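Local coordinates for protein peroxisomal acyl-coenzyme A oxidase 1 (Arabidopsis thaliana, PDB 1W07) that catalyses the FAD-dependent desaturation of long- and medium-chain acyl-CoAs to 2-trans-enoyl-CoAs, passing electrons to oxygen to give hydrogen peroxide in peroxisomal beta-oxidation, at residues Ala303-Ala308 / Tyr609-Leu614; Arg333-Leu338 / Pro598-Leu603; Lys397-His402 / Ser408-Leu413; Ser616-Tyr621 / Pro627-Glu632. The protein carries 1 engineered substitution. All blocks are in the same frame, centred on the assembly; numbering follows the deposited sequence.

Contact 1 (Ala303-Ala308 / Tyr609-Leu614); sequences ATRYSA and YTDHYL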
# COMPACT_ATOMS: atom_id res chain seq x y z
N ALA B 303 -10.74 -9.79 5.36
CA ALA B 303 -11.10 -9.90 3.95
C ALA B 303 -11.83 -11.20 3.66
O ALA B 303 -12.78 -11.20 2.86
CB ALA B 303 -9.84 -9.77 3.06
N THR B 304 -11.45 -12.30 4.32
CA THR B 304 -12.13 -13.58 4.09
C THR B 304 -13.58 -13.53 4.55
O THR B 304 -14.49 -13.92 3.81
CB THR B 304 -11.38 -14.78 4.79
OG1 THR B 304 -10.06 -14.89 4.25
CG2 THR B 304 -12.10 -16.09 4.54
N ARG B 305 -13.83 -13.04 5.76
CA ARG B 305 -15.20 -12.97 6.24
C ARG B 305 -16.02 -12.00 5.39
O ARG B 305 -17.13 -12.34 4.96
CB ARG B 305 -15.23 -12.55 7.72
CG ARG B 305 -14.65 -13.60 8.67
CD ARG B 305 -14.66 -13.11 10.10
NE ARG B 305 -14.27 -14.16 11.04
CZ ARG B 305 -13.90 -13.95 12.30
NH1 ARG B 305 -13.57 -14.98 13.06
NH2 ARG B 305 -13.87 -12.72 12.78
N TYR B 306 -15.49 -10.81 5.14
CA TYR B 306 -16.25 -9.88 4.31
C TYR B 306 -16.51 -10.44 2.91
O TYR B 306 -17.55 -10.15 2.31
CB TYR B 306 -15.53 -8.55 4.19
CG TYR B 306 -16.34 -7.54 3.42
CD1 TYR B 306 -17.52 -7.01 3.94
CD2 TYR B 306 -15.93 -7.11 2.15
CE1 TYR B 306 -18.27 -6.08 3.22
CE2 TYR B 306 -16.68 -6.19 1.43
CZ TYR B 306 -17.84 -5.67 1.97
OH TYR B 306 -18.57 -4.76 1.25
N SER B 307 -15.57 -11.22 2.37
CA SER B 307 -15.73 -11.80 1.03
C SER B 307 -16.87 -12.82 1.00
O SER B 307 -17.48 -13.05 -0.04
CB SER B 307 -14.44 -12.48 0.57
OG SER B 307 -13.39 -11.54 0.36
N ALA B 308 -17.13 -13.43 2.15
CA ALA B 308 -18.20 -14.42 2.27
C ALA B 308 -19.54 -13.73 2.48
O ALA B 308 -20.59 -14.29 2.17
CB ALA B 308 -17.90 -15.36 3.42
N TYR B 609 -9.42 -14.79 16.88
CA TYR B 609 -9.40 -13.36 17.19
C TYR B 609 -10.75 -12.87 17.69
O TYR B 609 -11.80 -13.27 17.17
CB TYR B 609 -9.02 -12.56 15.94
CG TYR B 609 -7.57 -12.69 15.52
CD1 TYR B 609 -7.21 -12.67 14.18
CD2 TYR B 609 -6.55 -12.80 16.48
CE1 TYR B 609 -5.87 -12.76 13.78
CE2 TYR B 609 -5.20 -12.89 16.08
CZ TYR B 609 -4.87 -12.87 14.73
OH TYR B 609 -3.55 -12.93 14.31
N THR B 610 -10.74 -12.00 18.70
CA THR B 610 -11.98 -11.43 19.24
C THR B 610 -12.33 -10.25 18.33
O THR B 610 -11.46 -9.74 17.62
CB THR B 610 -11.78 -10.86 20.67
OG1 THR B 610 -10.87 -9.75 20.60
CG2 THR B 610 -11.25 -11.93 21.64
N ASP B 611 -13.58 -9.81 18.35
CA ASP B 611 -13.98 -8.68 17.53
C ASP B 611 -13.26 -7.43 18.03
O ASP B 611 -12.92 -6.53 17.25
CB ASP B 611 -15.49 -8.45 17.59
CG ASP B 611 -16.26 -9.34 16.64
OD1 ASP B 611 -15.64 -9.91 15.71
OD2 ASP B 611 -17.48 -9.46 16.81
N HIS B 612 -13.04 -7.38 19.34
CA HIS B 612 -12.35 -6.24 19.93
C HIS B 612 -10.95 -6.10 19.34
O HIS B 612 -10.53 -5.00 19.00
CB HIS B 612 -12.27 -6.38 21.45
CG HIS B 612 -11.43 -5.34 22.12
ND1 HIS B 612 -10.06 -5.42 22.19
CD2 HIS B 612 -11.77 -4.17 22.72
CE1 HIS B 612 -9.59 -4.35 22.81
NE2 HIS B 612 -10.61 -3.58 23.15
N TYR B 613 -10.24 -7.22 19.22
CA TYR B 613 -8.87 -7.19 18.69
C TYR B 613 -8.86 -6.85 17.20
O TYR B 613 -8.05 -6.04 16.74
CB TYR B 613 -8.18 -8.53 18.91
CG TYR B 613 -6.73 -8.53 18.49
CD1 TYR B 613 -5.79 -7.72 19.13
CD2 TYR B 613 -6.29 -9.35 17.45
CE1 TYR B 613 -4.46 -7.73 18.74
CE2 TYR B 613 -4.97 -9.37 17.05
CZ TYR B 613 -4.06 -8.56 17.71
OH TYR B 613 -2.75 -8.65 17.34
N LEU B 614 -9.75 -7.49 16.45
CA LEU B 614 -9.84 -7.26 15.01
C LEU B 614 -10.26 -5.83 14.72
O LEU B 614 -9.82 -5.26 13.71
CB LEU B 614 -10.84 -8.22 14.36
CG LEU B 614 -10.34 -9.59 13.89
CD1 LEU B 614 -11.47 -10.34 13.18
CD2 LEU B 614 -9.16 -9.42 12.96
O HOH W 1 -12.49 -15.18 15.79
O HOH W 2 -13.82 -11.97 15.61
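Arg305 and Leu614 make the direct contact here, between the long helix 278-309 and the short helix 611-614. From CB the arginine chain leaves its helix toward the second segment. CG lies beside the backbone N and anti to the carbonyl carbon (chi1 -68°), and from there the chain runs extended to NE and carries the guanidinium across to the other helix. At its tip, NH2 lies 3.4 Å from CD1 of Leu614, the leucine methyl coming obliquely to the guanidinium plane. NH1 donates to water 1, whose oxygen sits at the guanidinium edge, in plane, 2.9 Å from NH1, and this water in turn donates to the backbone O of Tyr609. NH2 donates to water 2, also at 2.9 Å. Water 2 donates to Tyr609 O and to OD1 of Asp611, 2.8 Å from it. The carbonyl of Tyr609 thus takes a bond from each water, just ahead of the helix that Thr610 opens as N-cap, its OG1 accepting from Tyr613 N at 2.9 Å. Beyond the two segments, Arg305 NH1 forms a salt bridge with Asp605 and NH2 bonds to Gly619 O, while Asp611 OD1 also accepts from Tyr621 N. Arg305 NH2 and Asp611 OD1, 4.4 Å apart, are too distant for a salt bridge; water 2 links them by hydrogen bonds, and their opposite charges probably still favour each other. NH1 and NH2 are shared among Asp605, Gly619 O and the two waters, which probably spreads the buried charge.

Contact 2 (Arg333-Leu338 / Pro598-Leu603); sequences RLFPLL and PNAVAL. With FAD (flavin-adenine dinucleotide), chain C.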
# COMPACT_ATOMS: atom_id res chain seq x y z
N ARG B 333 -6.38 -13.82 -5.21
CA ARG B 333 -5.79 -12.68 -4.52
C ARG B 333 -5.75 -12.90 -3.00
O ARG B 333 -4.80 -12.50 -2.32
CB ARG B 333 -6.59 -11.40 -4.83
CG ARG B 333 -6.50 -10.96 -6.30
CD ARG B 333 -7.70 -10.09 -6.70
NE ARG B 333 -7.71 -8.80 -6.02
CZ ARG B 333 -8.75 -7.98 -5.99
NH1 ARG B 333 -9.88 -8.30 -6.61
NH2 ARG B 333 -8.67 -6.82 -5.35
N LEU B 334 -6.77 -13.57 -2.48
CA LEU B 334 -6.91 -13.81 -1.05
C LEU B 334 -6.30 -15.10 -0.51
O LEU B 334 -5.60 -15.08 0.49
CB LEU B 334 -8.40 -13.78 -0.68
CG LEU B 334 -8.81 -14.19 0.74
CD1 LEU B 334 -8.30 -13.17 1.76
CD2 LEU B 334 -10.32 -14.29 0.80
N PHE B 335 -6.58 -16.22 -1.18
CA PHE B 335 -6.08 -17.51 -0.72
C PHE B 335 -4.56 -17.61 -0.63
O PHE B 335 -4.04 -18.28 0.27
CB PHE B 335 -6.66 -18.64 -1.59
CG PHE B 335 -8.15 -18.85 -1.39
CD1 PHE B 335 -8.82 -19.81 -2.15
CD2 PHE B 335 -8.87 -18.10 -0.46
CE1 PHE B 335 -10.18 -20.02 -1.99
CE2 PHE B 335 -10.26 -18.30 -0.29
CZ PHE B 335 -10.91 -19.27 -1.06
N PRO B 336 -3.82 -16.96 -1.54
CA PRO B 336 -2.36 -17.04 -1.43
C PRO B 336 -1.93 -16.32 -0.13
O PRO B 336 -0.96 -16.72 0.52
CB PRO B 336 -1.88 -16.32 -2.69
CG PRO B 336 -2.97 -16.68 -3.70
CD PRO B 336 -4.22 -16.45 -2.86
N LEU B 337 -2.67 -15.28 0.27
CA LEU B 337 -2.34 -14.56 1.51
C LEU B 337 -2.71 -15.38 2.74
O LEU B 337 -2.03 -15.33 3.78
CB LEU B 337 -3.08 -13.22 1.54
CG LEU B 337 -2.73 -12.25 0.39
CD1 LEU B 337 -3.48 -10.96 0.63
CD2 LEU B 337 -1.22 -12.00 0.34
N LEU B 338 -3.80 -16.14 2.64
CA LEU B 338 -4.21 -17.02 3.73
C LEU B 338 -3.12 -18.08 3.84
O LEU B 338 -2.66 -18.39 4.93
CB LEU B 338 -5.56 -17.65 3.41
CG LEU B 338 -6.00 -18.82 4.29
CD1 LEU B 338 -6.10 -18.39 5.76
CD2 LEU B 338 -7.33 -19.33 3.77
N PRO B 598 -14.57 -23.79 0.55
CA PRO B 598 -15.52 -24.11 1.61
C PRO B 598 -14.92 -24.08 3.01
O PRO B 598 -15.63 -23.97 4.01
CB PRO B 598 -16.05 -25.49 1.21
CG PRO B 598 -14.85 -26.12 0.52
CD PRO B 598 -14.31 -24.97 -0.31
N ASN B 599 -13.59 -24.13 3.06
CA ASN B 599 -12.87 -24.10 4.33
C ASN B 599 -12.38 -22.71 4.72
O ASN B 599 -11.93 -22.53 5.85
CB ASN B 599 -11.67 -25.04 4.25
CG ASN B 599 -12.09 -26.47 4.06
OD1 ASN B 599 -12.55 -27.11 5.00
ND2 ASN B 599 -11.94 -26.97 2.84
N ALA B 600 -12.48 -21.74 3.81
CA ALA B 600 -11.96 -20.38 4.03
C ALA B 600 -12.32 -19.73 5.36
O ALA B 600 -11.43 -19.41 6.15
CB ALA B 600 -12.35 -19.44 2.87
N VAL B 601 -13.61 -19.52 5.59
CA VAL B 601 -14.02 -18.87 6.82
C VAL B 601 -13.51 -19.58 8.06
O VAL B 601 -13.02 -18.94 8.98
CB VAL B 601 -15.54 -18.74 6.88
CG1 VAL B 601 -15.97 -18.22 8.27
CG2 VAL B 601 -16.02 -17.80 5.76
N ALA B 602 -13.62 -20.91 8.10
CA ALA B 602 -13.14 -21.68 9.24
C ALA B 602 -11.62 -21.53 9.38
O ALA B 602 -11.09 -21.48 10.50
CB ALA B 602 -13.52 -23.16 9.10
N LEU B 603 -10.91 -21.45 8.26
CA LEU B 603 -9.45 -21.30 8.33
C LEU B 603 -9.03 -19.98 9.00
O LEU B 603 -7.95 -19.91 9.59
CB LEU B 603 -8.84 -21.41 6.93
CG LEU B 603 -8.83 -22.82 6.34
CD1 LEU B 603 -8.39 -22.78 4.88
CD2 LEU B 603 -7.91 -23.69 7.16
PA FAD C . -17.51 -4.69 -5.11
O1A FAD C . -17.93 -4.56 -6.52
O2A FAD C . -18.50 -5.15 -4.11
O5B FAD C . -16.21 -5.64 -5.06
C5B FAD C . -15.69 -6.13 -3.82
C4B FAD C . -14.69 -7.26 -4.09
O4B FAD C . -15.38 -8.23 -4.91
C3B FAD C . -13.51 -6.76 -4.91
O3B FAD C . -12.37 -7.61 -4.69
C2B FAD C . -14.02 -6.92 -6.34
O2B FAD C . -12.92 -7.09 -7.23
C1B FAD C . -14.74 -8.27 -6.20
N9A FAD C . -15.74 -8.46 -7.26
C8A FAD C . -16.93 -7.86 -7.33
N7A FAD C . -17.59 -8.28 -8.41
C5A FAD C . -16.81 -9.17 -9.03
C6A FAD C . -16.96 -9.92 -10.19
N6A FAD C . -18.09 -9.86 -10.89
N1A FAD C . -15.93 -10.78 -10.57
C2A FAD C . -14.77 -10.86 -9.79
N3A FAD C . -14.66 -10.12 -8.70
C4A FAD C . -15.63 -9.28 -8.31
N1 FAD C . -20.55 6.37 -5.53
C2 FAD C . -21.50 7.31 -5.95
O2 FAD C . -22.60 6.94 -6.34
N3 FAD C . -21.18 8.67 -5.87
C4 FAD C . -19.94 9.09 -5.36
O4 FAD C . -19.68 10.28 -5.29
C4X FAD C . -19.01 8.14 -4.94
N5 FAD C . -17.80 8.55 -4.37
C5X FAD C . -16.86 7.61 -3.92
C6 FAD C . -15.72 8.02 -3.24
C7 FAD C . -14.88 7.08 -2.65
C7M FAD C . -13.66 7.56 -1.87
C8 FAD C . -15.17 5.72 -2.76
C8M FAD C . -14.29 4.65 -2.09
C9 FAD C . -16.30 5.31 -3.46
C9A FAD C . -17.15 6.25 -4.04
N10 FAD C . -18.35 5.84 -4.66
C10 FAD C . -19.31 6.79 -5.03
C1' FAD C . -18.65 4.40 -4.85
C2' FAD C . -17.80 3.87 -6.01
O2' FAD C . -18.00 4.70 -7.16
C3' FAD C . -18.08 2.42 -6.40
O3' FAD C . -19.46 2.26 -6.72
C4' FAD C . -17.70 1.43 -5.30
O4' FAD C . -16.46 1.79 -4.68
C5' FAD C . -17.58 0.02 -5.88
O5' FAD C . -16.99 -0.84 -4.91
P FAD C . -17.83 -2.04 -4.25
O1P FAD C . -17.82 -1.82 -2.78
O2P FAD C . -19.13 -2.16 -4.94
O3P FAD C . -16.89 -3.30 -4.60
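Apolar packing does all the joining between Phe335 and Leu338 on one helix and Ala600 and Leu603 on the other. CE2 of Phe335 comes to 4.0 Å from the CB of Ala600, with CZ next to it a little farther off, and the methyl lies oblique to the ring. One turn on, CD2 of Leu338 meets CD1 of Leu603 at 3.8 Å, the two side chains crossing at about a right angle. Leu338 has its CG anti to the backbone N (chi1 167°), which carries the branched end across to the leucine. The backbones keep pace with this pairing. Both helices belong to the all-helical C-terminal part of the acyl-CoA oxidase fold, helix 328-363 from its first half and helix 600-605 from its second, and Thr304 of helix 278-309 touches both Leu334 and Ala600. Polar contact is made with the cofactor instead. Arg333 NH1 gives weak hydrogen bonds to the two hydroxyl oxygens of the adenosine ribose of FAD, O2B at 3.3 Å, at the guanidinium edge and in plane, and O3B at 3.2 Å, with a bent N-H...O angle of 124°. NE of the same guanidinium forms a salt bridge with Glu394, which helps position it.

Contact 3 (Lys397-His402 / Ser408-Leu413); sequences KLCGGH and SGLPEL. With FAD (flavin-adenine dinucleotide), chain C.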
# COMPACT_ATOMS: atom_id res chain seq x y z
N LYS B 397 -8.15 -3.74 -0.55
CA LYS B 397 -8.74 -3.62 -1.88
C LYS B 397 -9.76 -4.73 -2.11
O LYS B 397 -10.74 -4.56 -2.85
CB LYS B 397 -7.65 -3.70 -2.96
CG LYS B 397 -6.69 -2.51 -2.97
CD LYS B 397 -6.01 -2.39 -4.34
CE LYS B 397 -5.11 -1.16 -4.41
NZ LYS B 397 -3.90 -1.28 -3.55
N LEU B 398 -9.53 -5.89 -1.49
CA LEU B 398 -10.45 -7.01 -1.64
C LEU B 398 -11.81 -6.70 -1.03
O LEU B 398 -12.81 -7.37 -1.33
CB LEU B 398 -9.84 -8.26 -0.98
CG LEU B 398 -8.72 -8.91 -1.81
CD1 LEU B 398 -7.98 -9.94 -0.97
CD2 LEU B 398 -9.32 -9.55 -3.05
N CYS B 399 -11.87 -5.68 -0.16
CA CYS B 399 -13.12 -5.30 0.48
C CYS B 399 -13.81 -4.15 -0.28
O CYS B 399 -14.74 -3.52 0.22
CB CYS B 399 -12.88 -4.89 1.94
SG CYS B 399 -12.55 -6.22 3.05
N GLY B 400 -13.36 -3.89 -1.51
CA GLY B 400 -13.96 -2.84 -2.32
C GLY B 400 -14.07 -1.48 -1.65
O GLY B 400 -13.22 -1.12 -0.84
N GLY B 401 -15.10 -0.72 -1.98
CA GLY B 401 -15.28 0.60 -1.41
C GLY B 401 -15.26 0.69 0.11
O GLY B 401 -14.55 1.54 0.67
N HIS B 402 -16.03 -0.17 0.77
CA HIS B 402 -16.11 -0.17 2.23
C HIS B 402 -14.77 -0.42 2.90
O HIS B 402 -14.58 -0.06 4.05
CB HIS B 402 -17.13 -1.22 2.74
CG HIS B 402 -18.51 -1.01 2.22
ND1 HIS B 402 -19.04 0.23 1.96
CD2 HIS B 402 -19.48 -1.91 1.91
CE1 HIS B 402 -20.27 0.10 1.51
NE2 HIS B 402 -20.56 -1.19 1.47
N SER B 408 -13.13 -0.39 8.90
CA SER B 408 -12.92 -1.72 8.32
C SER B 408 -11.72 -2.38 9.02
O SER B 408 -11.50 -3.60 8.88
CB SER B 408 -12.67 -1.63 6.81
OG SER B 408 -11.37 -1.13 6.52
N GLY B 409 -10.95 -1.59 9.78
CA GLY B 409 -9.79 -2.10 10.49
C GLY B 409 -8.55 -2.27 9.65
O GLY B 409 -7.44 -2.43 10.18
N LEU B 410 -8.71 -2.23 8.33
CA LEU B 410 -7.58 -2.44 7.43
C LEU B 410 -6.65 -1.25 7.19
O LEU B 410 -5.43 -1.42 7.13
CB LEU B 410 -8.09 -3.00 6.09
CG LEU B 410 -8.71 -4.42 6.26
CD1 LEU B 410 -9.47 -4.88 5.02
CD2 LEU B 410 -7.58 -5.38 6.58
N PRO B 411 -7.21 -0.03 7.05
CA PRO B 411 -6.36 1.16 6.83
C PRO B 411 -5.35 1.33 7.97
O PRO B 411 -4.15 1.49 7.74
CB PRO B 411 -7.39 2.29 6.79
CG PRO B 411 -8.62 1.63 6.21
CD PRO B 411 -8.64 0.29 6.92
N GLU B 412 -5.83 1.29 9.21
CA GLU B 412 -4.91 1.45 10.32
C GLU B 412 -3.92 0.29 10.42
O GLU B 412 -2.73 0.49 10.71
CB GLU B 412 -5.67 1.59 11.65
CG GLU B 412 -4.73 1.91 12.82
CD GLU B 412 -5.42 1.86 14.16
OE1 GLU B 412 -6.30 1.00 14.36
OE2 GLU B 412 -5.06 2.67 15.04
N LEU B 413 -4.38 -0.94 10.17
CA LEU B 413 -3.49 -2.09 10.27
C LEU B 413 -2.30 -1.96 9.31
O LEU B 413 -1.16 -2.28 9.67
CB LEU B 413 -4.27 -3.37 9.99
CG LEU B 413 -3.47 -4.68 10.09
CD1 LEU B 413 -2.92 -4.84 11.51
CD2 LEU B 413 -4.36 -5.87 9.71
PA FAD C . -17.51 -4.69 -5.11
O1A FAD C . -17.93 -4.56 -6.52
O2A FAD C . -18.50 -5.15 -4.11
O5B FAD C . -16.21 -5.64 -5.06
C5B FAD C . -15.69 -6.13 -3.82
C4B FAD C . -14.69 -7.26 -4.09
O4B FAD C . -15.38 -8.23 -4.91
C3B FAD C . -13.51 -6.76 -4.91
O3B FAD C . -12.37 -7.61 -4.69
C2B FAD C . -14.02 -6.92 -6.34
O2B FAD C . -12.92 -7.09 -7.23
C1B FAD C . -14.74 -8.27 -6.20
N9A FAD C . -15.74 -8.46 -7.26
C8A FAD C . -16.93 -7.86 -7.33
N7A FAD C . -17.59 -8.28 -8.41
C5A FAD C . -16.81 -9.17 -9.03
C6A FAD C . -16.96 -9.92 -10.19
N6A FAD C . -18.09 -9.86 -10.89
N1A FAD C . -15.93 -10.78 -10.57
C2A FAD C . -14.77 -10.86 -9.79
N3A FAD C . -14.66 -10.12 -8.70
C4A FAD C . -15.63 -9.28 -8.31
N1 FAD C . -20.55 6.37 -5.53
C2 FAD C . -21.50 7.31 -5.95
O2 FAD C . -22.60 6.94 -6.34
N3 FAD C . -21.18 8.67 -5.87
C4 FAD C . -19.94 9.09 -5.36
O4 FAD C . -19.68 10.28 -5.29
C4X FAD C . -19.01 8.14 -4.94
N5 FAD C . -17.80 8.55 -4.37
C5X FAD C . -16.86 7.61 -3.92
C6 FAD C . -15.72 8.02 -3.24
C7 FAD C . -14.88 7.08 -2.65
C7M FAD C . -13.66 7.56 -1.87
C8 FAD C . -15.17 5.72 -2.76
C8M FAD C . -14.29 4.65 -2.09
C9 FAD C . -16.30 5.31 -3.46
C9A FAD C . -17.15 6.25 -4.04
N10 FAD C . -18.35 5.84 -4.66
C10 FAD C . -19.31 6.79 -5.03
C1' FAD C . -18.65 4.40 -4.85
C2' FAD C . -17.80 3.87 -6.01
O2' FAD C . -18.00 4.70 -7.16
C3' FAD C . -18.08 2.42 -6.40
O3' FAD C . -19.46 2.26 -6.72
C4' FAD C . -17.70 1.43 -5.30
O4' FAD C . -16.46 1.79 -4.68
C5' FAD C . -17.58 0.02 -5.88
O5' FAD C . -16.99 -0.84 -4.91
P FAD C . -17.83 -2.04 -4.25
O1P FAD C . -17.82 -1.82 -2.78
O2P FAD C . -19.13 -2.16 -4.94
O3P FAD C . -16.89 -3.30 -4.60
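Cys399 points its sulfur at the leucine that begins the next helix: SG lies 3.9 Å from CD1 of Leu410, an apolar contact between buried side chains. In Cys399 the sulfur sits beside the backbone N (chi1 -74°), and both side chains leave their backbones toward the other segment. A second touch is made by Ser408, whose CB lies 3.7 Å from the carbonyl O of His402. Its OG is turned back to its own loop, where it accepts a weak bond from Leu410 N at 3.4 Å and lies in hydrogen-bonding range of Leu405 O and Gly403 O, between which its one proton must be shared. Gly409, with positive phi, is the N-cap residue of helix 410-417. The loop between helix 370-398 and helix 410-417, in the C-alpha1 domain of the acyl-CoA oxidase fold, brings Gly400 and Gly401 to the FAD pyrophosphate. Gly401 N donates to the flavin-side phosphate oxygen O1P of FAD at 3.0 Å, and a longer, weak bond from the same N reaches O5' at 3.5 Å. The bare CA of Gly400, at a positive phi of 53°, lets the backbone pass 3.7 Å from O3P. His402 turns to the second subunit, where NE2 bonds to Leu140 O and ND1 to Trp175 NE1.

Contact 4 (Ser616-Tyr621 / Pro627-Glu632); sequences SVLGRY and PKLFEE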
# COMPACT_ATOMS: atom_id res chain seq x y z
N SER B 616 -12.89 -4.51 13.48
CA SER B 616 -13.35 -4.43 12.10
C SER B 616 -14.81 -4.73 11.93
O SER B 616 -15.30 -5.78 12.35
CB SER B 616 -12.57 -5.43 11.25
OG SER B 616 -13.12 -5.51 9.94
N VAL B 617 -15.51 -3.81 11.29
CA VAL B 617 -16.93 -3.99 11.04
C VAL B 617 -17.12 -4.99 9.90
O VAL B 617 -18.04 -5.80 9.93
CB VAL B 617 -17.59 -2.63 10.66
CG1 VAL B 617 -19.03 -2.88 10.23
CG2 VAL B 617 -17.53 -1.65 11.86
N LEU B 618 -16.24 -4.94 8.90
CA LEU B 618 -16.37 -5.84 7.77
C LEU B 618 -16.01 -7.27 8.16
O LEU B 618 -16.52 -8.23 7.59
CB LEU B 618 -15.47 -5.39 6.61
CG LEU B 618 -15.56 -3.93 6.15
CD1 LEU B 618 -14.74 -3.81 4.88
CD2 LEU B 618 -17.02 -3.50 5.89
N GLY B 619 -15.12 -7.38 9.15
CA GLY B 619 -14.65 -8.68 9.58
C GLY B 619 -15.26 -9.26 10.84
O GLY B 619 -14.71 -10.19 11.42
N ARG B 620 -16.39 -8.71 11.27
CA ARG B 620 -17.05 -9.18 12.47
C ARG B 620 -17.29 -10.67 12.39
O ARG B 620 -17.65 -11.20 11.34
CB ARG B 620 -18.42 -8.50 12.65
CG ARG B 620 -18.40 -7.04 13.07
CD ARG B 620 -19.86 -6.55 13.13
NE ARG B 620 -20.64 -7.32 14.09
CZ ARG B 620 -20.68 -7.06 15.40
NH1 ARG B 620 -19.98 -6.04 15.90
NH2 ARG B 620 -21.37 -7.85 16.21
N TYR B 621 -17.11 -11.34 13.52
CA TYR B 621 -17.33 -12.78 13.61
C TYR B 621 -18.72 -13.18 13.10
O TYR B 621 -18.86 -14.15 12.35
CB TYR B 621 -17.18 -13.23 15.07
CG TYR B 621 -17.45 -14.70 15.30
CD1 TYR B 621 -16.42 -15.64 15.16
CD2 TYR B 621 -18.73 -15.16 15.59
CE1 TYR B 621 -16.68 -17.01 15.31
CE2 TYR B 621 -18.99 -16.53 15.75
CZ TYR B 621 -17.96 -17.44 15.60
OH TYR B 621 -18.23 -18.80 15.73
N PRO B 627 -25.49 -3.46 8.99
CA PRO B 627 -26.09 -2.74 10.11
C PRO B 627 -25.02 -2.07 10.97
O PRO B 627 -25.21 -0.95 11.43
CB PRO B 627 -26.86 -3.83 10.85
CG PRO B 627 -27.28 -4.75 9.74
CD PRO B 627 -26.02 -4.84 8.91
N LYS B 628 -23.90 -2.76 11.17
CA LYS B 628 -22.83 -2.22 12.00
C LYS B 628 -22.07 -1.07 11.35
O LYS B 628 -21.48 -0.24 12.04
CB LYS B 628 -21.86 -3.33 12.39
CG LYS B 628 -22.48 -4.35 13.35
CD LYS B 628 -22.74 -3.71 14.71
CE LYS B 628 -23.49 -4.63 15.69
NZ LYS B 628 -23.65 -3.96 17.02
N LEU B 629 -22.09 -1.02 10.02
CA LEU B 629 -21.42 0.07 9.31
C LEU B 629 -22.20 1.35 9.58
O LEU B 629 -21.62 2.40 9.82
CB LEU B 629 -21.40 -0.19 7.80
CG LEU B 629 -20.20 -0.98 7.23
CD1 LEU B 629 -20.44 -1.31 5.76
CD2 LEU B 629 -18.92 -0.16 7.39
N PHE B 630 -23.53 1.24 9.54
CA PHE B 630 -24.41 2.36 9.79
C PHE B 630 -24.22 2.83 11.23
O PHE B 630 -24.08 4.02 11.49
CB PHE B 630 -25.88 1.96 9.52
CG PHE B 630 -26.87 3.06 9.77
CD1 PHE B 630 -26.82 4.24 9.03
CD2 PHE B 630 -27.83 2.94 10.77
CE1 PHE B 630 -27.72 5.28 9.29
CE2 PHE B 630 -28.73 3.98 11.04
CZ PHE B 630 -28.67 5.15 10.30
N GLU B 631 -24.21 1.89 12.16
CA GLU B 631 -24.01 2.21 13.57
C GLU B 631 -22.72 2.99 13.80
O GLU B 631 -22.69 3.96 14.57
CB GLU B 631 -23.98 0.91 14.38
CG GLU B 631 -23.88 1.12 15.88
CD GLU B 631 -23.75 -0.19 16.65
OE1 GLU B 631 -24.60 -1.10 16.47
OE2 GLU B 631 -22.80 -0.31 17.44
N GLU B 632 -21.64 2.57 13.15
CA GLU B 632 -20.37 3.27 13.33
C GLU B 632 -20.38 4.66 12.74
O GLU B 632 -19.84 5.59 13.35
CB GLU B 632 -19.22 2.46 12.71
CG GLU B 632 -18.78 1.30 13.56
CD GLU B 632 -18.28 1.73 14.93
OE1 GLU B 632 -18.70 1.11 15.92
OE2 GLU B 632 -17.45 2.67 15.02
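The guanidinium of Arg620 is the flat group of this contact, and one of its faces is taken by the aliphatic chain of Lys628, whose CE stands 3.7 Å above the plane over its centre. NH2 forms a salt bridge with Asp622, outside the two segments. The motif is a type I beta turn from Val617 to Arg620 packing against helix 625-635, the next helix in the chain, in the C-terminal helical region of this oxidase. Arg620 and Lys628 cross at about a right angle, CD of the arginine lying 3.4 Å from CG of the lysine. Lys628 is bent at its second torsion (chi2 -68°), which folds its methylenes over the guanidinium and leaves the charge at its end. Arg620 NH1 and Lys628 NZ are 4.4 Å apart, a like-charge pair that is probably eased by Asp622, which pairs with the arginine, and Glu631, which pairs with the lysine in a salt bridge from NZ to OE1 at 3.1 Å.

Away from the charged ends the contact is apolar. Val617 is wedged between three helix residues, its CG1 3.6 Å from Lys628 CB and 3.7 Å from Leu629 CG, while CG2 lies 3.6 Å from Glu632 CG, the valine and glutamate sliding past each other in opposite directions. Leu618 adds a methyl contact with Leu629. Leu629 also packs on Leu140 of the second subunit. The turn itself is pinned by an ST motif, in which Ser616 OG accepts from Gly619 N at 2.8 Å.

Going from the N terminus, helix 278-309 opens contact 1, which closes only at 609-614, some 300 residues on. Contact 2 starts on helix 328-363 and closes at 598-603, so it nests inside contact 1, and contact 3, a short local return around 397-413, nests inside both. Contact 4 then follows in series, as a second local return at 616-632. Contacts 1 and 2 tie the early helices of the C-terminal half to its late ones, and they meet at Thr304 and Ala308. Contacts 2 and 3 both touch FAD, while Ser616 of contact 4 bonds to Ser408 of contact 3 and Leu618 packs on it, and Gly619 and Tyr621 bond to residues of contact 1.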